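Local coordinates for protein 4'-phospho-dehydrooxetanocin synthase (Bacillus megaterium, PDB 5UL3) that catalyses the radical ring contraction of dAMP to an oxetane aldehyde in oxetanocin A biosynthesis, using cobalamin, a [4Fe-4S] cluster and S-adenosylmethionine, at residues E11-E16 with E36-R41; A458-S463 with D515-D520; I696-L701 with K726-D731. One frame throughout, in Å; residues are numbered along the deposited sequence.

Interaction 1. Residues E11-E16 with E36-R41; sequences EYYLKE and EELFKR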
loop_
_atom_site.group_PDB
_atom_site.type_symbol
_atom_site.label_atom_id
_atom_site.label_comp_id
_atom_site.label_asym_id
_atom_site.label_seq_id
_atom_site.Cartn_x
_atom_site.Cartn_y
_atom_site.Cartn_z
ATOM N N GLU A 11 -30.677 -12.585 29.335
ATOM C CA GLU A 11 -30.329 -13.566 28.315
ATOM C C GLU A 11 -30.826 -13.117 26.950
ATOM O O GLU A 11 -30.083 -13.142 25.960
ATOM C CB GLU A 11 -30.921 -14.920 28.702
ATOM C CG GLU A 11 -30.683 -16.051 27.722
ATOM C CD GLU A 11 -31.495 -17.288 28.078
ATOM O OE1 GLU A 11 -32.682 -17.133 28.445
ATOM O OE2 GLU A 11 -30.946 -18.409 28.006
ATOM N N TYR A 12 -32.082 -12.675 26.892
ATOM C CA TYR A 12 -32.645 -12.178 25.645
ATOM C C TYR A 12 -31.871 -10.974 25.124
ATOM O O TYR A 12 -31.639 -10.849 23.915
ATOM C CB TYR A 12 -34.111 -11.824 25.861
ATOM C CG TYR A 12 -34.770 -11.129 24.704
ATOM C CD1 TYR A 12 -35.282 -11.851 23.639
ATOM C CD2 TYR A 12 -34.902 -9.751 24.688
ATOM C CE1 TYR A 12 -35.898 -11.212 22.577
ATOM C CE2 TYR A 12 -35.514 -9.106 23.638
ATOM C CZ TYR A 12 -36.009 -9.837 22.585
ATOM O OH TYR A 12 -36.616 -9.177 21.540
ATOM N N TYR A 13 -31.475 -10.068 26.019
ATOM C CA TYR A 13 -30.777 -8.864 25.586
ATOM C C TYR A 13 -29.391 -9.197 25.038
ATOM O O TYR A 13 -28.980 -8.647 24.011
ATOM C CB TYR A 13 -30.686 -7.867 26.741
ATOM C CG TYR A 13 -31.946 -7.053 26.962
ATOM C CD1 TYR A 13 -32.660 -6.532 25.889
ATOM C CD2 TYR A 13 -32.417 -6.801 28.245
ATOM C CE1 TYR A 13 -33.815 -5.783 26.091
ATOM C CE2 TYR A 13 -33.569 -6.061 28.459
ATOM C CZ TYR A 13 -34.263 -5.553 27.382
ATOM O OH TYR A 13 -35.405 -4.812 27.601
ATOM N N LEU A 14 -28.674 -10.111 25.689
ATOM C CA LEU A 14 -27.351 -10.497 25.212
ATOM C C LEU A 14 -27.436 -11.212 23.867
ATOM O O LEU A 14 -26.646 -10.932 22.956
ATOM C CB LEU A 14 -26.662 -11.384 26.246
ATOM C CG LEU A 14 -26.116 -10.729 27.525
ATOM C CD1 LEU A 14 -25.682 -11.793 28.510
ATOM C CD2 LEU A 14 -24.943 -9.798 27.195
ATOM N N LYS A 15 -28.389 -12.136 23.727
ATOM C CA LYS A 15 -28.552 -12.863 22.471
ATOM C C LYS A 15 -28.860 -11.912 21.326
ATOM O O LYS A 15 -28.267 -12.011 20.246
ATOM C CB LYS A 15 -29.661 -13.909 22.616
ATOM C CG LYS A 15 -30.230 -14.408 21.294
ATOM C CD LYS A 15 -31.510 -15.210 21.510
ATOM C CE LYS A 15 -32.117 -15.641 20.185
ATOM N NZ LYS A 15 -32.486 -14.464 19.344
ATOM N N GLU A 16 -29.793 -10.981 21.543
ATOM C CA GLU A 16 -30.123 -10.015 20.504
ATOM C C GLU A 16 -28.951 -9.080 20.229
ATOM O O GLU A 16 -28.747 -8.651 19.087
ATOM C CB GLU A 16 -31.356 -9.207 20.900
ATOM C CG GLU A 16 -32.656 -10.004 20.920
ATOM C CD GLU A 16 -32.992 -10.603 19.573
ATOM O OE1 GLU A 16 -32.868 -11.834 19.424
ATOM O OE2 GLU A 16 -33.357 -9.835 18.659
ATOM N N GLU A 36 -31.096 0.885 20.755
ATOM C CA GLU A 36 -32.214 1.621 21.342
ATOM C C GLU A 36 -33.537 0.931 21.051
ATOM O O GLU A 36 -34.376 0.779 21.947
ATOM C CB GLU A 36 -32.237 3.057 20.823
ATOM C CG GLU A 36 -31.018 3.847 21.238
ATOM C CD GLU A 36 -31.349 5.263 21.652
ATOM O OE1 GLU A 36 -31.178 6.181 20.817
ATOM O OE2 GLU A 36 -31.785 5.455 22.811
ATOM N N GLU A 37 -33.731 0.488 19.809
ATOM C CA GLU A 37 -34.981 -0.168 19.440
ATOM C C GLU A 37 -35.157 -1.495 20.168
ATOM O O GLU A 37 -36.291 -1.918 20.419
ATOM C CB GLU A 37 -35.025 -0.353 17.923
ATOM C CG GLU A 37 -34.970 0.979 17.177
ATOM C CD GLU A 37 -34.900 0.842 15.662
ATOM O OE1 GLU A 37 -34.389 -0.190 15.165
ATOM O OE2 GLU A 37 -35.352 1.781 14.968
ATOM N N LEU A 38 -34.055 -2.152 20.530
ATOM C CA LEU A 38 -34.137 -3.411 21.259
ATOM C C LEU A 38 -34.493 -3.190 22.727
ATOM O O LEU A 38 -35.191 -4.013 23.333
ATOM C CB LEU A 38 -32.813 -4.164 21.142
ATOM C CG LEU A 38 -32.561 -5.272 22.165
ATOM C CD1 LEU A 38 -33.510 -6.443 21.957
ATOM C CD2 LEU A 38 -31.099 -5.747 22.162
ATOM N N PHE A 39 -34.022 -2.093 23.318
ATOM C CA PHE A 39 -34.282 -1.847 24.729
ATOM C C PHE A 39 -35.560 -1.055 24.963
ATOM O O PHE A 39 -36.141 -1.144 26.054
ATOM C CB PHE A 39 -33.074 -1.152 25.371
ATOM C CG PHE A 39 -32.004 -2.115 25.808
ATOM C CD1 PHE A 39 -31.079 -2.604 24.902
ATOM C CD2 PHE A 39 -31.946 -2.562 27.119
ATOM C CE1 PHE A 39 -30.116 -3.514 25.302
ATOM C CE2 PHE A 39 -30.987 -3.464 27.520
ATOM C CZ PHE A 39 -30.064 -3.939 26.609
ATOM N N LYS A 40 -36.026 -0.315 23.962
ATOM C CA LYS A 40 -37.343 0.301 24.003
ATOM C C LYS A 40 -38.464 -0.674 23.655
ATOM O O LYS A 40 -39.629 -0.264 23.625
ATOM C CB LYS A 40 -37.385 1.502 23.053
ATOM C CG LYS A 40 -36.461 2.637 23.459
ATOM C CD LYS A 40 -36.618 3.835 22.538
ATOM C CE LYS A 40 -35.797 5.015 23.036
ATOM N NZ LYS A 40 -35.975 6.220 22.174
ATOM N N ARG A 41 -38.149 -1.948 23.396
ATOM C CA ARG A 41 -39.166 -2.937 23.057
ATOM C C ARG A 41 -39.936 -3.439 24.272
ATOM O O ARG A 41 -40.900 -4.195 24.107
ATOM C CB ARG A 41 -38.536 -4.129 22.331
ATOM C CG ARG A 41 -39.337 -4.577 21.119
ATOM C CD ARG A 41 -39.042 -6.014 20.695
ATOM N NE ARG A 41 -37.631 -6.270 20.403
ATOM C CZ ARG A 41 -36.987 -5.825 19.325
ATOM N NH1 ARG A 41 -37.615 -5.071 18.427
ATOM N NH2 ARG A 41 -35.706 -6.128 19.149
#

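Interaction 2. Residues A458-S463 with D515-D520; sequences ALRLVS and DKLLND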
loop_
_atom_site.group_PDB
_atom_site.type_symbol
_atom_site.label_atom_id
_atom_site.label_comp_id
_atom_site.label_asym_id
_atom_site.label_seq_id
_atom_site.Cartn_x
_atom_site.Cartn_y
_atom_site.Cartn_z
ATOM N N ALA A 458 15.121 -16.581 -7.757
ATOM C CA ALA A 458 13.918 -16.298 -6.983
ATOM C C ALA A 458 12.692 -16.306 -7.889
ATOM O O ALA A 458 11.653 -16.870 -7.534
ATOM C CB ALA A 458 14.035 -14.951 -6.260
ATOM N N LEU A 459 12.804 -15.697 -9.069
ATOM C CA LEU A 459 11.659 -15.638 -9.986
ATOM C C LEU A 459 11.305 -17.021 -10.506
ATOM O O LEU A 459 10.125 -17.352 -10.680
ATOM C CB LEU A 459 11.957 -14.699 -11.155
ATOM C CG LEU A 459 12.260 -13.242 -10.813
ATOM C CD1 LEU A 459 12.523 -12.430 -12.104
ATOM C CD2 LEU A 459 11.144 -12.634 -9.978
ATOM N N ARG A 460 12.322 -17.839 -10.752
ATOM C CA ARG A 460 12.118 -19.218 -11.182
ATOM C C ARG A 460 11.330 -20.014 -10.145
ATOM O O ARG A 460 10.369 -20.726 -10.476
ATOM C CB ARG A 460 13.498 -19.840 -11.439
ATOM C CG ARG A 460 13.538 -21.137 -12.208
ATOM C CD ARG A 460 14.988 -21.615 -12.405
ATOM N NE ARG A 460 15.745 -20.805 -13.355
ATOM C CZ ARG A 460 17.071 -20.757 -13.408
ATOM N NH1 ARG A 460 17.808 -21.467 -12.553
ATOM N NH2 ARG A 460 17.668 -19.994 -14.306
ATOM N N LEU A 461 11.729 -19.914 -8.874
ATOM C CA LEU A 461 11.069 -20.671 -7.817
ATOM C C LEU A 461 9.619 -20.232 -7.613
ATOM O O LEU A 461 8.718 -21.072 -7.503
ATOM C CB LEU A 461 11.869 -20.533 -6.511
ATOM C CG LEU A 461 13.261 -21.172 -6.563
ATOM C CD1 LEU A 461 14.172 -20.670 -5.424
ATOM C CD2 LEU A 461 13.144 -22.706 -6.504
ATOM N N VAL A 462 9.375 -18.924 -7.547
ATOM C CA VAL A 462 8.011 -18.459 -7.286
ATOM C C VAL A 462 7.112 -18.757 -8.478
ATOM O O VAL A 462 5.975 -19.215 -8.309
ATOM C CB VAL A 462 7.989 -16.960 -6.937
ATOM C CG1 VAL A 462 6.520 -16.482 -6.784
ATOM C CG2 VAL A 462 8.762 -16.711 -5.612
ATOM N N SER A 463 7.604 -18.511 -9.694
ATOM C CA SER A 463 6.751 -18.757 -10.862
ATOM C C SER A 463 6.452 -20.245 -11.034
ATOM O O SER A 463 5.327 -20.606 -11.418
ATOM C CB SER A 463 7.384 -18.165 -12.122
ATOM O OG SER A 463 8.632 -18.758 -12.436
ATOM N N ASP A 515 16.395 -28.567 -6.163
ATOM C CA ASP A 515 17.642 -28.899 -6.850
ATOM C C ASP A 515 17.487 -28.796 -8.361
ATOM O O ASP A 515 18.386 -28.305 -9.054
ATOM C CB ASP A 515 18.107 -30.301 -6.448
ATOM C CG ASP A 515 18.709 -30.340 -5.060
ATOM O OD1 ASP A 515 19.222 -29.297 -4.602
ATOM O OD2 ASP A 515 18.679 -31.420 -4.430
ATOM N N LYS A 516 16.345 -29.238 -8.892
ATOM C CA LYS A 516 16.150 -29.201 -10.337
ATOM C C LYS A 516 16.033 -27.771 -10.854
ATOM O O LYS A 516 16.576 -27.448 -11.917
ATOM C CB LYS A 516 14.926 -30.024 -10.719
ATOM C CG LYS A 516 15.195 -31.527 -10.783
ATOM C CD LYS A 516 13.901 -32.303 -10.984
ATOM C CE LYS A 516 14.128 -33.811 -11.029
ATOM N NZ LYS A 516 14.643 -34.263 -12.353
ATOM N N LEU A 517 15.335 -26.892 -10.124
ATOM C CA LEU A 517 15.214 -25.510 -10.586
ATOM C C LEU A 517 16.520 -24.735 -10.462
ATOM O O LEU A 517 16.722 -23.777 -11.210
ATOM C CB LEU A 517 14.088 -24.798 -9.830
ATOM C CG LEU A 517 12.687 -25.246 -10.258
ATOM C CD1 LEU A 517 11.626 -24.716 -9.308
ATOM C CD2 LEU A 517 12.410 -24.794 -11.675
ATOM N N LEU A 518 17.424 -25.132 -9.566
ATOM C CA LEU A 518 18.696 -24.427 -9.488
ATOM C C LEU A 518 19.727 -24.954 -10.481
ATOM O O LEU A 518 20.497 -24.166 -11.034
ATOM C CB LEU A 518 19.269 -24.508 -8.073
ATOM C CG LEU A 518 18.994 -23.305 -7.176
ATOM C CD1 LEU A 518 17.502 -23.257 -6.825
ATOM C CD2 LEU A 518 19.850 -23.393 -5.926
ATOM N N ASN A 519 19.747 -26.265 -10.737
ATOM C CA ASN A 519 20.883 -26.902 -11.395
ATOM C C ASN A 519 20.551 -27.680 -12.657
ATOM O O ASN A 519 21.452 -27.887 -13.479
ATOM C CB ASN A 519 21.582 -27.870 -10.427
ATOM C CG ASN A 519 21.977 -27.208 -9.139
ATOM O OD1 ASN A 519 22.649 -26.175 -9.141
ATOM N ND2 ASN A 519 21.538 -27.780 -8.023
ATOM N N ASP A 520 19.314 -28.139 -12.826
ATOM C CA ASP A 520 18.966 -29.043 -13.922
ATOM C C ASP A 520 18.606 -28.199 -15.135
ATOM O O ASP A 520 17.470 -27.745 -15.277
ATOM C CB ASP A 520 17.832 -29.969 -13.505
ATOM C CG ASP A 520 17.663 -31.155 -14.436
ATOM O OD1 ASP A 520 17.873 -31.006 -15.655
ATOM O OD2 ASP A 520 17.291 -32.238 -13.940
#

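Interaction 3. Residues I696-L701 with K726-D731; sequences IMEKLL and KRWFSD. With EDO (1,2-ethanediol), chain B.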
loop_
_atom_site.group_PDB
_atom_site.type_symbol
_atom_site.label_atom_id
_atom_site.label_comp_id
_atom_site.label_asym_id
_atom_site.label_seq_id
_atom_site.Cartn_x
_atom_site.Cartn_y
_atom_site.Cartn_z
ATOM N N ILE A 696 8.496 2.142 -35.417
ATOM C CA ILE A 696 8.008 0.808 -35.082
ATOM C C ILE A 696 6.722 0.906 -34.275
ATOM O O ILE A 696 5.791 0.119 -34.471
ATOM C CB ILE A 696 9.079 0.002 -34.329
ATOM C CG1 ILE A 696 10.389 -0.001 -35.118
ATOM C CG2 ILE A 696 8.598 -1.423 -34.115
ATOM C CD1 ILE A 696 11.531 -0.552 -34.326
ATOM N N MET A 697 6.644 1.874 -33.360
ATOM C CA MET A 697 5.384 2.106 -32.660
ATOM C C MET A 697 4.281 2.503 -33.636
ATOM O O MET A 697 3.121 2.107 -33.470
ATOM C CB MET A 697 5.563 3.182 -31.591
ATOM C CG MET A 697 4.359 3.368 -30.693
ATOM S SD MET A 697 4.146 1.958 -29.576
ATOM C CE MET A 697 2.562 2.435 -28.902
ATOM N N GLU A 698 4.622 3.284 -34.672
ATOM C CA GLU A 698 3.611 3.625 -35.669
ATOM C C GLU A 698 3.061 2.366 -36.319
ATOM O O GLU A 698 1.851 2.247 -36.532
ATOM C CB GLU A 698 4.174 4.566 -36.743
ATOM C CG GLU A 698 3.071 4.951 -37.751
ATOM C CD GLU A 698 3.566 5.631 -39.019
ATOM O OE1 GLU A 698 4.786 5.695 -39.242
ATOM O OE2 GLU A 698 2.707 6.109 -39.796
ATOM N N LYS A 699 3.934 1.405 -36.617
ATOM C CA LYS A 699 3.492 0.179 -37.272
ATOM C C LYS A 699 2.469 -0.553 -36.416
ATOM O O LYS A 699 1.436 -1.018 -36.918
ATOM C CB LYS A 699 4.692 -0.721 -37.571
ATOM C CG LYS A 699 4.305 -2.058 -38.181
ATOM C CD LYS A 699 5.465 -2.698 -38.919
ATOM C CE LYS A 699 5.009 -3.937 -39.674
ATOM N NZ LYS A 699 4.513 -4.984 -38.738
ATOM N N LEU A 700 2.738 -0.653 -35.114
ATOM C CA LEU A 700 1.763 -1.225 -34.190
ATOM C C LEU A 700 0.447 -0.458 -34.224
ATOM O O LEU A 700 -0.632 -1.052 -34.302
ATOM C CB LEU A 700 2.339 -1.231 -32.769
ATOM C CG LEU A 700 1.355 -1.530 -31.633
ATOM C CD1 LEU A 700 0.747 -2.902 -31.841
ATOM C CD2 LEU A 700 2.035 -1.425 -30.217
ATOM N N LEU A 701 0.512 0.867 -34.148
ATOM C CA LEU A 701 -0.721 1.627 -34.031
ATOM C C LEU A 701 -1.493 1.662 -35.350
ATOM O O LEU A 701 -2.711 1.878 -35.333
ATOM C CB LEU A 701 -0.418 3.034 -33.511
ATOM C CG LEU A 701 0.147 3.064 -32.073
ATOM C CD1 LEU A 701 0.391 4.489 -31.621
ATOM C CD2 LEU A 701 -0.807 2.337 -31.088
ATOM N N LYS A 726 -5.597 9.416 -33.748
ATOM C CA LYS A 726 -5.439 10.523 -34.690
ATOM C C LYS A 726 -4.394 11.514 -34.195
ATOM O O LYS A 726 -3.515 11.940 -34.955
ATOM C CB LYS A 726 -6.784 11.227 -34.900
ATOM C CG LYS A 726 -6.727 12.368 -35.909
ATOM C CD LYS A 726 -8.097 13.013 -36.054
ATOM C CE LYS A 726 -8.105 13.978 -37.246
ATOM N NZ LYS A 726 -9.442 14.595 -37.462
ATOM N N ARG A 727 -4.467 11.869 -32.911
ATOM C CA ARG A 727 -3.480 12.763 -32.320
ATOM C C ARG A 727 -2.086 12.147 -32.343
ATOM O O ARG A 727 -1.106 12.833 -32.662
ATOM C CB ARG A 727 -3.898 13.105 -30.890
ATOM C CG ARG A 727 -3.072 14.194 -30.233
ATOM C CD ARG A 727 -3.639 14.514 -28.858
ATOM N NE ARG A 727 -5.097 14.519 -28.913
ATOM C CZ ARG A 727 -5.832 15.579 -29.231
ATOM N NH1 ARG A 727 -7.155 15.481 -29.269
ATOM N NH2 ARG A 727 -5.245 16.738 -29.510
ATOM N N TRP A 728 -1.975 10.854 -32.014
ATOM C CA TRP A 728 -0.664 10.200 -32.006
ATOM C C TRP A 728 0.015 10.302 -33.369
ATOM O O TRP A 728 1.196 10.664 -33.466
ATOM C CB TRP A 728 -0.789 8.729 -31.592
ATOM C CG TRP A 728 0.561 8.123 -31.252
ATOM C CD1 TRP A 728 1.127 8.030 -30.009
ATOM C CD2 TRP A 728 1.519 7.573 -32.168
ATOM N NE1 TRP A 728 2.374 7.444 -30.095
ATOM C CE2 TRP A 728 2.640 7.157 -31.407
ATOM C CE3 TRP A 728 1.542 7.387 -33.554
ATOM C CZ2 TRP A 728 3.759 6.561 -31.986
ATOM C CZ3 TRP A 728 2.658 6.799 -34.128
ATOM C CH2 TRP A 728 3.750 6.394 -33.346
ATOM N N PHE A 729 -0.717 9.972 -34.438
ATOM C CA PHE A 729 -0.129 10.041 -35.771
ATOM C C PHE A 729 0.305 11.462 -36.098
ATOM O O PHE A 729 1.399 11.673 -36.634
ATOM C CB PHE A 729 -1.117 9.509 -36.814
ATOM C CG PHE A 729 -1.390 8.025 -36.682
ATOM C CD1 PHE A 729 -0.336 7.122 -36.612
ATOM C CD2 PHE A 729 -2.697 7.546 -36.591
ATOM C CE1 PHE A 729 -0.564 5.759 -36.480
ATOM C CE2 PHE A 729 -2.939 6.185 -36.464
ATOM C CZ PHE A 729 -1.871 5.289 -36.404
ATOM N N SER A 730 -0.517 12.452 -35.744
ATOM C CA SER A 730 -0.166 13.833 -36.054
ATOM C C SER A 730 0.990 14.343 -35.203
ATOM O O SER A 730 1.658 15.302 -35.602
ATOM C CB SER A 730 -1.382 14.745 -35.878
ATOM O OG SER A 730 -1.358 15.373 -34.613
ATOM N N ASP A 731 1.247 13.729 -34.049
ATOM C CA ASP A 731 2.329 14.161 -33.170
ATOM C C ASP A 731 3.637 13.423 -33.404
ATOM O O ASP A 731 4.589 13.643 -32.645
ATOM C CB ASP A 731 1.920 13.992 -31.701
ATOM C CG ASP A 731 0.853 14.974 -31.282
ATOM O OD1 ASP A 731 0.709 16.011 -31.962
ATOM O OD2 ASP A 731 0.156 14.718 -30.281
HETATM C C1 EDO B . 4.031 -5.530 -35.564
HETATM O O1 EDO B . 5.173 -4.774 -35.982
HETATM C C2 EDO B . 2.900 -4.570 -35.224
HETATM O O2 EDO B . 1.783 -5.301 -34.701
#

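Interaction 1. Residues E11-E16 with E36-R41
Tyr13 and Leu38 mark the closest passage of the two backbones, their CA atoms 7.7 Å apart, where a middle turn of helix 7-21 runs beside the last turn of helix 28-39. The Tyr13 ring spans this gap and lies flat on the ring of Phe39 in a face-to-face stack, with centroids 4.0 Å apart and planes only 12° from parallel. Two flat rings suit the place because they fill a gap between helices with broad, closely matched surfaces. Tyr13 also turns its edge to the second helix: CE1 lies 3.6 Å from Leu38 O, in the plane of the ring. That carbonyl, buried here, has no hydrogen-bonding partner in the model, and the weakly positive C-H edge is probably some compensation.

Leu38 CG stands opposite its backbone N (chi1 162°), which sends both methyls toward helix 7-21; CD1 touches Tyr12 CE2 and Glu16 CB, each at 3.7 Å, and CD2 meets the same CB. Toward solvent the chemistry turns polar. Arg41 NE gives a long, bent hydrogen bond to Tyr12 OH (3.3 Å, 139°), its guanidinium almost perpendicular to the phenol ring. Glu16 OE2, 4.4 Å from Arg41 NH2 and well out of the guanidinium plane, can attract it by charge alone, while Glu16 OE1 pairs with Lys15 NZ at 2.7 Å.

The pair packs on the antiparallel sheet of the N-terminal region: Phe73 of strand 69-73 meets both stacked rings, and Leu61 and Val63 of strand 60-64 support Phe39, while Leu17 and Ile20 of helix 7-21 extend the nest around Leu38.

Interaction 2. Residues A458-S463 with D515-D520
Arg460 reaches Leu517 through a chain that runs straight out from helix 452-464 as far as CD and then bends at chi3 (-71°), bringing NH1 to the backbone of helix 510-519. Leu517 and Leu461 both carry CG on the side of their backbone N, which lets their branches meet between the helices: Leu461 CD2 packs against Leu517 CD1 at 3.8 Å, with Leu518 CD1 a looser neighbour at 4.4 Å. The other methyl, Leu517 CD2, lies along the arginine's aliphatic stem, 3.9 Å from Arg460 CG.

At the end of that stem Arg460 NH1 donates to Leu517 O over 2.9 Å, with an N-H...O angle of 152°. It comes almost head-on to the carbonyl, which lies a little out of the guanidinium plane. The helices belong to the radical SAM core, a partial triose phosphate isomerase barrel, and run roughly antiparallel; Phe523 and Ile524 of helix 521-527 close over Leu517 and Arg460.

Arginine suits the site because one residue supplies both a greasy stem and several donors: its NH2 binds Asp497 O. Leu517 O belongs to the last turn of its helix, where carbonyls run short of amide partners, so the buried guanidinium satisfies a backbone acceptor and its positive charge probably complements the negative end of the helix dipole.

Interaction 3. Residues I696-L701 with K726-D731
Leu701 meets Trp728 face-on in an antiparallel helix pair of the C-terminal helix bundle, where helices 683-709 and 720-730 run at 153° with their axis segments 11.2 Å apart. The chief interaction is a CH-pi contact: Leu701 CD1 sits over the indole face, 3.5 Å from the centroid of the five-membered ring and 17° off its normal. Tryptophan suits the spot because its long ring system can span so wide a separation.

Apolar packing continues along the indole. Met697, its flexible chain bent at chi2, sets CG 3.5 Å from Trp728 CZ2, while Glu698 lays CB 3.8 Å from Trp728 CZ3. Phe729 takes the neighbouring position, its edge toward helix 683-709: Glu698 CG approaches CE1, and Leu701 O lies 3.7 Å from Phe729 CZ, near the ring plane.

The polar ends find partners around the pair. Trp728 NE1 is hydrogen-bonded to Asn604 OD1 on helix 588-617; Glu698 forms a salt bridge with Arg702, which also makes a cation-pi contact with Phe729. Lys699 leaves its helix on the side away from helix 720-730, and its NZ makes a weak hydrogen bond of 2.8 Å to O1 of a 1,2-ethanediol, probably from the crystallisation liquor, that also bonds to Asp703 OD2.

In the fold
All three contacts join pairs of helices, yet they share no element and lie in separate regions of the chain: interaction 1 in the N-terminal region, interaction 2 in the radical SAM core, interaction 3 in the C-terminal bundle. The centres of interaction 1 and interaction 2 are about 60 Å apart. Those of interaction 2 and interaction 3 are about 40 Å apart. Interaction 1 is only partly buried and grades from stacked rings to a charged, solvent-facing border. Interactions 2 and 3 are buried, but differ: the former satisfies a backbone carbonyl with arginine, whereas the latter relies on aromatic and aliphatic surfaces, its polar groups paired elsewhere. All three lie away from the cobalamin and iron-sulfur sites.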